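Local atomic coordinates of NleG5-1 effector (Enterobacteria phage YYZ-2008, PDB entry 5VGC), a protein that probably acts as a ubiquitin-protein ligase, a secreted effector that carries a RING/U-box-like domain and binds calcium. Residues Ser26-Gln31 with Ala37-Gly42; Leu44-Arg49 with Gln76-Ile81; Cys143-Cys148 with Lys170-His175. The protein carries 1 engineered substitution. All blocks are in the same frame, centred on the assembly; numbering follows the deposited sequence.

Contact 1. Residues Ser26-Gln31 with Ala37-Gly42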
# COMPACT_ATOMS: atom_id res chain seq x y z
N SER A 26 -29.07 15.12 5.03
CA SER A 26 -28.90 15.34 3.58
C SER A 26 -28.80 16.83 3.23
O SER A 26 -27.94 17.23 2.44
CB SER A 26 -30.06 14.71 2.79
OG SER A 26 -29.96 13.29 2.82
N GLU A 27 -29.66 17.65 3.83
CA GLU A 27 -29.57 19.11 3.65
C GLU A 27 -28.26 19.69 4.20
O GLU A 27 -27.69 20.62 3.60
CB GLU A 27 -30.81 19.83 4.22
CG GLU A 27 -32.03 19.71 3.30
CD GLU A 27 -33.38 19.89 4.01
OE1 GLU A 27 -33.44 20.58 5.05
OE2 GLU A 27 -34.39 19.35 3.50
N ILE A 28 -27.76 19.14 5.31
CA ILE A 28 -26.41 19.52 5.79
C ILE A 28 -25.37 19.15 4.73
O ILE A 28 -24.52 19.99 4.39
CB ILE A 28 -26.00 18.86 7.14
CG1 ILE A 28 -27.01 19.15 8.25
CG2 ILE A 28 -24.63 19.39 7.57
CD1 ILE A 28 -26.88 18.23 9.45
N ARG A 29 -25.44 17.92 4.21
CA ARG A 29 -24.51 17.47 3.16
C ARG A 29 -24.58 18.36 1.90
O ARG A 29 -23.55 18.65 1.28
CB ARG A 29 -24.75 16.02 2.74
CG ARG A 29 -24.71 14.95 3.82
CD ARG A 29 -24.60 13.58 3.15
NE ARG A 29 -25.25 12.47 3.87
CZ ARG A 29 -24.83 11.94 5.02
NH1 ARG A 29 -25.51 10.93 5.56
NH2 ARG A 29 -23.74 12.40 5.63
N ASN A 30 -25.79 18.78 1.52
CA ASN A 30 -25.97 19.72 0.40
C ASN A 30 -25.29 21.07 0.70
O ASN A 30 -24.47 21.54 -0.11
CB ASN A 30 -27.46 19.94 0.10
CG ASN A 30 -28.16 18.69 -0.44
OD1 ASN A 30 -27.52 17.66 -0.71
ND2 ASN A 30 -29.47 18.77 -0.60
N GLN A 31 -25.62 21.68 1.84
CA GLN A 31 -25.01 22.96 2.25
C GLN A 31 -23.47 22.94 2.28
O GLN A 31 -22.83 23.94 1.94
CB GLN A 31 -25.59 23.47 3.58
CG GLN A 31 -26.97 24.12 3.45
CD GLN A 31 -26.90 25.63 3.22
OE1 GLN A 31 -26.16 26.33 3.92
NE2 GLN A 31 -27.68 26.14 2.26
N ALA A 37 -21.42 24.35 5.37
CA ALA A 37 -22.73 24.39 6.05
C ALA A 37 -22.56 24.97 7.46
O ALA A 37 -21.74 24.47 8.26
CB ALA A 37 -23.36 23.00 6.09
N GLN A 38 -23.31 26.03 7.74
CA GLN A 38 -23.31 26.67 9.07
C GLN A 38 -24.42 26.06 9.92
O GLN A 38 -25.61 26.30 9.67
CB GLN A 38 -23.48 28.20 8.96
CG GLN A 38 -22.17 28.96 8.79
CD GLN A 38 -21.34 29.07 10.07
OE1 GLN A 38 -21.87 29.08 11.18
NE2 GLN A 38 -20.03 29.15 9.90
N ILE A 39 -24.02 25.28 10.92
CA ILE A 39 -24.94 24.65 11.86
C ILE A 39 -25.03 25.47 13.15
O ILE A 39 -24.01 25.95 13.66
CB ILE A 39 -24.53 23.17 12.14
CG1 ILE A 39 -24.91 22.30 10.93
CG2 ILE A 39 -25.20 22.62 13.41
CD1 ILE A 39 -24.37 20.89 10.97
N ARG A 40 -26.26 25.64 13.65
CA ARG A 40 -26.53 26.26 14.95
C ARG A 40 -26.77 25.19 16.00
O ARG A 40 -27.58 24.28 15.79
CB ARG A 40 -27.78 27.16 14.87
CG ARG A 40 -27.93 28.12 16.03
CD ARG A 40 -29.22 28.93 15.93
NE ARG A 40 -29.29 29.71 14.70
CZ ARG A 40 -28.63 30.84 14.46
NH1 ARG A 40 -27.81 31.37 15.36
NH2 ARG A 40 -28.78 31.45 13.28
N LEU A 41 -26.09 25.30 17.14
CA LEU A 41 -26.29 24.39 18.28
C LEU A 41 -26.29 25.21 19.55
O LEU A 41 -25.32 25.90 19.83
CB LEU A 41 -25.19 23.33 18.34
CG LEU A 41 -25.42 22.05 17.56
CD1 LEU A 41 -24.10 21.31 17.46
CD2 LEU A 41 -26.46 21.18 18.26
N GLY A 42 -27.37 25.12 20.32
CA GLY A 42 -27.66 26.10 21.36
C GLY A 42 -27.79 27.44 20.66
O GLY A 42 -28.63 27.59 19.77
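The backbone carbonyl of I28 is the flat group that meets the strand: A37 CB comes up to I28 O at 3.6 Å, while the I28 side chain leaves the same residue toward I39. I28 O also takes a weak hydrogen bond from the T32 hydroxyl, one turn on in the helix. Q31 meets the strand with its CB alone, which lies against A37 CB, and beyond it the chain bends at chi2 (-91°). Further along the strand the contact becomes purely aliphatic. I28 CG2 reaches I39 CD1 at 3.7 Å and A37 CB at 4.1 Å, and I28 CD1 lies 4.0 Å from I39 CD1. The end methyl of I39 therefore meets both branches of I28, and the two side chains cross at about a right angle. With I28 CG1 beside the backbone N (chi1 -56°), CG2 stands anti to that N and faces both strand residues. The axes approach to 7.9 Å at 137°, so the chain leaves helix 22-34, turns, and returns along strand 37-41 beside it. That strand is bonded to strand 44-50 in an antiparallel sheet, and on its other edge R40 pairs with V4 and L6 through the backbone. I39 also packs on V46 and I48 of strand 44-50, while L41, farther along, packs on Y77 and I81 of helix 68-85.

Contact 2. Residues Leu44-Arg49 with Gln76-Ile81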
# COMPACT_ATOMS: atom_id res chain seq x y z
N LEU A 44 -24.63 28.59 19.45
CA LEU A 44 -23.22 28.47 19.08
C LEU A 44 -23.12 28.10 17.60
O LEU A 44 -23.92 27.28 17.10
CB LEU A 44 -22.48 27.39 19.90
CG LEU A 44 -22.27 27.57 21.41
CD1 LEU A 44 -23.52 27.21 22.18
CD2 LEU A 44 -21.09 26.72 21.88
N MET A 45 -22.15 28.70 16.91
CA MET A 45 -21.89 28.46 15.49
C MET A 45 -20.91 27.31 15.31
O MET A 45 -19.88 27.26 16.01
CB MET A 45 -21.26 29.71 14.84
CG MET A 45 -22.04 31.02 14.93
SD MET A 45 -21.02 32.51 14.67
CE MET A 45 -20.38 32.26 13.01
N VAL A 46 -21.21 26.38 14.40
CA VAL A 46 -20.23 25.38 13.93
C VAL A 46 -20.28 25.29 12.41
O VAL A 46 -21.37 25.29 11.81
CB VAL A 46 -20.42 23.96 14.55
CG1 VAL A 46 -19.78 23.87 15.92
CG2 VAL A 46 -21.88 23.57 14.63
N SER A 47 -19.10 25.20 11.79
CA SER A 47 -18.99 25.19 10.33
C SER A 47 -18.55 23.82 9.86
O SER A 47 -17.47 23.34 10.24
CB SER A 47 -17.99 26.25 9.87
OG SER A 47 -17.97 26.34 8.45
N ILE A 48 -19.39 23.18 9.05
CA ILE A 48 -19.05 21.89 8.46
C ILE A 48 -18.57 22.13 7.03
O ILE A 48 -19.30 22.72 6.21
CB ILE A 48 -20.26 20.93 8.43
CG1 ILE A 48 -20.94 20.86 9.81
CG2 ILE A 48 -19.85 19.55 7.99
CD1 ILE A 48 -20.02 20.63 10.99
N ARG A 49 -17.34 21.68 6.74
CA ARG A 49 -16.78 21.67 5.39
C ARG A 49 -16.56 20.23 4.93
O ARG A 49 -16.31 19.33 5.77
CB ARG A 49 -15.45 22.42 5.35
CG ARG A 49 -15.58 23.91 5.60
CD ARG A 49 -14.27 24.56 6.03
NE ARG A 49 -14.51 25.76 6.84
CZ ARG A 49 -13.58 26.40 7.56
NH1 ARG A 49 -12.32 25.97 7.59
NH2 ARG A 49 -13.92 27.48 8.27
N GLN A 76 -17.06 18.37 21.51
CA GLN A 76 -17.81 17.11 21.63
C GLN A 76 -18.96 17.07 20.62
O GLN A 76 -19.15 16.07 19.89
CB GLN A 76 -18.32 16.87 23.06
CG GLN A 76 -17.22 16.62 24.09
CD GLN A 76 -17.73 16.41 25.51
OE1 GLN A 76 -18.72 17.01 25.93
NE2 GLN A 76 -17.02 15.58 26.26
N TYR A 77 -19.73 18.16 20.56
CA TYR A 77 -20.83 18.22 19.60
C TYR A 77 -20.36 18.13 18.15
O TYR A 77 -21.04 17.51 17.32
CB TYR A 77 -21.74 19.44 19.83
CG TYR A 77 -22.72 19.26 20.99
CD1 TYR A 77 -23.53 18.11 21.10
CD2 TYR A 77 -22.84 20.24 21.98
CE1 TYR A 77 -24.41 17.95 22.15
CE2 TYR A 77 -23.74 20.09 23.04
CZ TYR A 77 -24.52 18.94 23.11
OH TYR A 77 -25.42 18.77 24.15
N ILE A 78 -19.20 18.73 17.84
CA ILE A 78 -18.59 18.55 16.51
C ILE A 78 -18.23 17.09 16.28
O ILE A 78 -18.52 16.54 15.21
CB ILE A 78 -17.33 19.43 16.27
CG1 ILE A 78 -17.73 20.91 16.21
CG2 ILE A 78 -16.64 19.04 14.94
CD1 ILE A 78 -16.58 21.88 16.03
N GLU A 79 -17.60 16.46 17.28
CA GLU A 79 -17.32 15.02 17.17
C GLU A 79 -18.58 14.23 16.85
O GLU A 79 -18.59 13.41 15.92
CB GLU A 79 -16.64 14.48 18.42
CG GLU A 79 -15.13 14.42 18.27
CD GLU A 79 -14.46 13.79 19.46
OE1 GLU A 79 -13.31 14.19 19.78
OE2 GLU A 79 -15.09 12.90 20.07
N HIS A 80 -19.64 14.48 17.63
CA HIS A 80 -20.93 13.84 17.37
C HIS A 80 -21.47 14.11 15.96
O HIS A 80 -21.85 13.19 15.24
CB HIS A 80 -22.00 14.24 18.38
CG HIS A 80 -23.25 13.40 18.27
ND1 HIS A 80 -24.33 13.77 17.51
CD2 HIS A 80 -23.56 12.21 18.82
CE1 HIS A 80 -25.27 12.84 17.61
NE2 HIS A 80 -24.83 11.88 18.40
N ILE A 81 -21.50 15.37 15.57
CA ILE A 81 -22.02 15.70 14.25
C ILE A 81 -21.22 14.97 13.18
O ILE A 81 -21.79 14.37 12.25
CB ILE A 81 -22.03 17.22 13.98
CG1 ILE A 81 -23.06 17.91 14.87
CG2 ILE A 81 -22.34 17.52 12.52
CD1 ILE A 81 -22.78 19.38 15.07
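V46 turns CG1 beside its own backbone N (chi1 -82°), and this branch faces I78, whose side chain runs extended. V46 CG1 touches I78 CG1 at 3.6 Å and I78 CD1 at 3.8 Å, the two side chains sliding past each other in opposite directions. The other methyl, V46 CG2, occupies the crowded position between N and carbonyl carbon and lies 4.3 Å from I81 CD1. One valine thus bridges two helix residues about a turn apart. I48 works differently: a bend at chi2 (-48°) swings its CD1 in toward the helix, where it meets I81 CG2 at 4.2 Å. Helix 68-85 here lies over one face of the antiparallel sheet 37-41, 44-50, 57-60, an alpha/beta layer where V46 and I48 meet I78 and I81 across the interface. The axes of the two segments are 10.2 Å apart and cross at -37°. All four touching residues are buried, and every contact between them is apolar. Neighbours extend the apolar layer: F57 packs on I48, and L61 touches V46.

Contact 3. Residues Cys143-Cys148 with Lys170-His175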
# COMPACT_ATOMS: atom_id res chain seq x y z
N CYS A 143 27.57 16.40 -11.31
CA CYS A 143 26.46 15.68 -10.67
C CYS A 143 25.12 15.95 -11.33
O CYS A 143 24.80 17.11 -11.60
CB CYS A 143 26.41 16.02 -9.18
SG CYS A 143 24.93 15.49 -8.29
N PRO A 144 24.32 14.90 -11.60
CA PRO A 144 23.00 15.13 -12.24
C PRO A 144 22.01 15.90 -11.37
O PRO A 144 21.08 16.51 -11.92
CB PRO A 144 22.47 13.73 -12.53
CG PRO A 144 23.64 12.82 -12.40
CD PRO A 144 24.56 13.46 -11.39
N VAL A 145 22.20 15.90 -10.04
CA VAL A 145 21.37 16.65 -9.13
C VAL A 145 21.88 18.08 -8.98
O VAL A 145 21.15 19.02 -9.28
CB VAL A 145 21.26 15.93 -7.76
CG1 VAL A 145 20.38 16.72 -6.80
CG2 VAL A 145 20.70 14.53 -7.94
N THR A 146 23.12 18.27 -8.52
CA THR A 146 23.63 19.65 -8.28
C THR A 146 23.98 20.41 -9.56
O THR A 146 24.03 21.64 -9.53
CB THR A 146 24.90 19.69 -7.42
OG1 THR A 146 25.86 18.85 -8.04
CG2 THR A 146 24.61 19.22 -6.01
N LEU A 147 24.22 19.69 -10.66
CA LEU A 147 24.73 20.28 -11.91
C LEU A 147 26.11 20.94 -11.72
O LEU A 147 26.43 21.91 -12.40
CB LEU A 147 23.71 21.25 -12.53
CG LEU A 147 22.26 20.74 -12.71
CD1 LEU A 147 21.35 21.88 -13.18
CD2 LEU A 147 22.15 19.56 -13.67
N CYS A 148 26.91 20.41 -10.79
CA CYS A 148 28.25 20.91 -10.48
C CYS A 148 29.19 19.74 -10.32
O CYS A 148 28.76 18.64 -10.12
CB CYS A 148 28.24 21.68 -9.16
SG CYS A 148 27.36 23.22 -9.23
N LYS A 170 27.91 13.63 -2.93
CA LYS A 170 27.64 12.89 -1.70
C LYS A 170 26.43 13.46 -0.94
O LYS A 170 25.48 12.72 -0.57
CB LYS A 170 28.88 12.93 -0.82
CG LYS A 170 28.81 12.09 0.45
CD LYS A 170 30.02 12.38 1.30
CE LYS A 170 29.87 11.69 2.63
NZ LYS A 170 30.91 12.11 3.60
N MET A 171 26.46 14.77 -0.70
CA MET A 171 25.39 15.48 0.00
C MET A 171 24.05 15.28 -0.70
O MET A 171 23.01 15.11 -0.04
CB MET A 171 25.72 16.98 0.14
CG MET A 171 26.95 17.32 0.99
SD MET A 171 27.46 19.07 1.13
CE MET A 171 28.24 19.34 -0.46
N ALA A 172 24.07 15.30 -2.05
CA ALA A 172 22.87 15.09 -2.85
C ALA A 172 22.36 13.67 -2.66
O ALA A 172 21.17 13.46 -2.46
CB ALA A 172 23.14 15.36 -4.31
N LEU A 173 23.28 12.70 -2.72
CA LEU A 173 22.86 11.31 -2.50
C LEU A 173 22.25 11.09 -1.09
O LEU A 173 21.18 10.44 -0.93
CB LEU A 173 24.04 10.35 -2.73
CG LEU A 173 23.70 9.02 -3.39
CD1 LEU A 173 23.02 9.25 -4.73
CD2 LEU A 173 24.98 8.21 -3.53
N ILE A 174 22.92 11.67 -0.09
CA ILE A 174 22.38 11.67 1.27
C ILE A 174 20.96 12.29 1.33
O ILE A 174 20.05 11.72 1.99
CB ILE A 174 23.34 12.35 2.25
CG1 ILE A 174 24.56 11.42 2.46
CG2 ILE A 174 22.63 12.63 3.61
CD1 ILE A 174 25.72 12.05 3.20
N HIS A 175 20.78 13.41 0.64
CA HIS A 175 19.47 14.04 0.53
C HIS A 175 18.44 13.15 -0.17
O HIS A 175 17.30 13.05 0.29
CB HIS A 175 19.58 15.37 -0.20
CG HIS A 175 18.28 16.09 -0.37
ND1 HIS A 175 17.60 16.13 -1.57
CD2 HIS A 175 17.55 16.82 0.50
CE1 HIS A 175 16.50 16.84 -1.43
NE2 HIS A 175 16.44 17.28 -0.18
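A172 CB is the point on which this contact turns, a single methyl facing three residues of the 143-148 loop. V145 comes closest, with V145 CG1 and V145 CB each 4.0 Å from A172 CB; its CG1 is anti to the backbone N (chi1 180°). C143 adds its sulfur, C143 SG standing 4.4 Å from A172 CB, and T146 CG2 only grazes the same methyl at 4.5 Å. With just 101 Å² buried in all, the helix rests lightly on the loop.

The second shell is the loop's own bonding, which holds the C143 sulfur and, more weakly, the T146 hydroxyl. C143 SG takes a nearly straight hydrogen bond from the T146 backbone N-H (3.3 Å from T146 N, 169° at the hydrogen) and a weak, more bent one from V145 N. Backbone bonds from C143 N to C148 O and from L147 N to C143 O close the turn, and C148 N makes a weak hydrogen bond to the side-chain oxygen T146 OG1. L147 sits in the left-handed helical region, which helps the chain curl back. This is reminiscent of the cysteine knuckle of RING domains, held here by hydrogen bonds as in U-boxes. The loop and helix would then correspond to the loop and central helix that commonly meet the E2 enzyme in such domains. The calcium site with E151 is near but separate: the T146 side chain is about 9 Å from that of E151.

Farther out, D169, just before the helix, packs on C143 and T146, and P144 covers M166 and Y168 of strand 164-169. On the helix, L173 packs on V154 and M156 of strand 152-157 and on I122 of helix 111-125, while K170 forms a salt bridge with E123.

From the N terminus, contact 1 comes first: it closes the short turn between helix 22-34 and strand 37-41. Contact 2 opens only after that, closing a longer excursion through strand 57-60 to helix 68-85. The two stand in series, neither nested nor crossed, yet they adjoin, their centres 9 Å apart. Strands 37-41 and 44-50 are sheet neighbours, joined by backbone bonds I39 N to V46 O and I48 N to A37 O, so two helices are tied to one sheet. Contact 3, about 49 Å from contact 2 between centres, closes a loop through strands 152-157 and 164-169 in the RING-like region at the other end of the elongated chain.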